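Local coordinates for carbamate kinase (Aeropyrum pernix, PDB 2E9Y), which probably catalyses the reversible transfer of a phosphate group between ATP and carbamate, at residues A7-G12 and V233-V238. Sequence-based numbering, arbitrary orientation.
Sequences AVIALG and VILTDV
The peptide groups of Val8, Ala10, Val233 and Leu235 are the flat units that hydrogen-bond two neighbouring parallel strands side by side, with Ile9, Val233 and Leu235 on one face of the sheet and Ala10 and Ile234 on the other. Val233 is gripped through both of its backbone polar groups. Val233 N donates to Val8 O (2.9 Å). In turn, Val233 O accepts from Ala10 N (2.8 Å), and this bond is almost straight, with 176° at the hydrogen. Ala10 O then accepts from Leu235 N (3.0 Å), the donor being tilted 24° from the carbonyl plane.

Beyond this point the two chains spread, and a water replaces the next direct bond. The water oxygen accepts from Gly12 N at 2.7 Å and donates to Leu235 O at 2.8 Å, the glycine N-H being badly angled for that oxygen.

On the first face, Ile9 and Val233 stand side by side. The closest apolar touch belongs to the branch methyl of Ile9: CG2, placed anti to the backbone N by chi1 of -58°, meets Leu235 CD1 at 3.6 Å. Leu235 CD1 also lies 4.0 Å from Leu11 CD2, so it touches two residues of segment 7-12. Helix 301-305 packs on Val233 and Leu235, whereas helix 216-226 covers Ala10 and Ile234 on the opposite face, and its Lys216 bonds to Leu11 O.

This buried parallel pair, with helices on both faces, is part of the central sheet of the three-layer alpha/beta/alpha sandwich of the amino acid kinase fold.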
# COMPACT_ATOMS: atom_id res chain seq x y z
N ALA A 7 -1.54 -21.62 -8.21
CA ALA A 7 -2.77 -21.66 -7.44
C ALA A 7 -3.04 -20.30 -6.81
O ALA A 7 -2.14 -19.65 -6.29
CB ALA A 7 -2.67 -22.71 -6.35
N VAL A 8 -4.29 -19.85 -6.89
CA VAL A 8 -4.68 -18.60 -6.26
C VAL A 8 -5.24 -19.07 -4.92
O VAL A 8 -6.17 -19.88 -4.88
CB VAL A 8 -5.77 -17.85 -7.07
CG1 VAL A 8 -6.36 -16.72 -6.22
CG2 VAL A 8 -5.15 -17.26 -8.33
N ILE A 9 -4.64 -18.60 -3.83
CA ILE A 9 -5.06 -19.00 -2.49
C ILE A 9 -5.69 -17.82 -1.77
O ILE A 9 -5.01 -16.84 -1.46
CB ILE A 9 -3.85 -19.51 -1.67
CG1 ILE A 9 -3.20 -20.68 -2.41
CG2 ILE A 9 -4.29 -19.93 -0.28
CD1 ILE A 9 -1.86 -21.12 -1.85
N ALA A 10 -6.98 -17.92 -1.51
CA ALA A 10 -7.73 -16.87 -0.83
C ALA A 10 -7.78 -17.09 0.68
O ALA A 10 -8.48 -17.98 1.16
CB ALA A 10 -9.14 -16.79 -1.40
N LEU A 11 -7.04 -16.27 1.42
CA LEU A 11 -7.00 -16.36 2.87
C LEU A 11 -8.19 -15.65 3.50
O LEU A 11 -8.78 -14.75 2.90
CB LEU A 11 -5.71 -15.72 3.40
CG LEU A 11 -4.39 -16.34 2.93
CD1 LEU A 11 -3.20 -15.58 3.52
CD2 LEU A 11 -4.35 -17.80 3.35
N GLY A 12 -8.54 -16.07 4.71
CA GLY A 12 -9.66 -15.47 5.42
C GLY A 12 -9.21 -14.68 6.63
O GLY A 12 -8.01 -14.47 6.83
N VAL A 233 -8.06 -21.99 -4.54
CA VAL A 233 -8.14 -22.52 -3.19
C VAL A 233 -8.71 -21.46 -2.26
O VAL A 233 -8.24 -20.32 -2.26
CB VAL A 233 -6.74 -22.91 -2.66
CG1 VAL A 233 -6.85 -23.46 -1.24
CG2 VAL A 233 -6.10 -23.93 -3.59
N ILE A 234 -9.72 -21.83 -1.49
CA ILE A 234 -10.30 -20.90 -0.52
C ILE A 234 -10.06 -21.49 0.86
O ILE A 234 -10.60 -22.54 1.20
CB ILE A 234 -11.81 -20.71 -0.74
CG1 ILE A 234 -12.07 -20.11 -2.12
CG2 ILE A 234 -12.36 -19.77 0.33
CD1 ILE A 234 -13.53 -19.92 -2.45
N LEU A 235 -9.24 -20.81 1.66
CA LEU A 235 -8.93 -21.28 3.00
C LEU A 235 -9.72 -20.51 4.04
O LEU A 235 -9.57 -19.29 4.18
CB LEU A 235 -7.43 -21.16 3.27
CG LEU A 235 -6.51 -21.98 2.36
CD1 LEU A 235 -5.06 -21.74 2.75
CD2 LEU A 235 -6.85 -23.47 2.49
N THR A 236 -10.56 -21.22 4.78
CA THR A 236 -11.39 -20.60 5.80
C THR A 236 -11.14 -21.23 7.17
O THR A 236 -10.09 -21.83 7.40
CB THR A 236 -12.88 -20.71 5.41
OG1 THR A 236 -13.69 -20.04 6.38
CG2 THR A 236 -13.29 -22.17 5.30
N ASP A 237 -12.10 -21.09 8.09
CA ASP A 237 -11.94 -21.64 9.43
C ASP A 237 -12.76 -22.91 9.68
O ASP A 237 -12.99 -23.29 10.83
CB ASP A 237 -12.28 -20.56 10.46
CG ASP A 237 -13.74 -20.19 10.47
OD1 ASP A 237 -14.40 -20.32 9.41
OD2 ASP A 237 -14.23 -19.75 11.53
N VAL A 238 -13.20 -23.55 8.60
CA VAL A 238 -13.97 -24.79 8.68
C VAL A 238 -13.38 -25.79 7.68
O VAL A 238 -12.72 -25.39 6.71
CB VAL A 238 -15.47 -24.57 8.37
CG1 VAL A 238 -16.12 -23.80 9.51
CG2 VAL A 238 -15.63 -23.81 7.06
O HOH W 1 -7.53 -18.32 5.89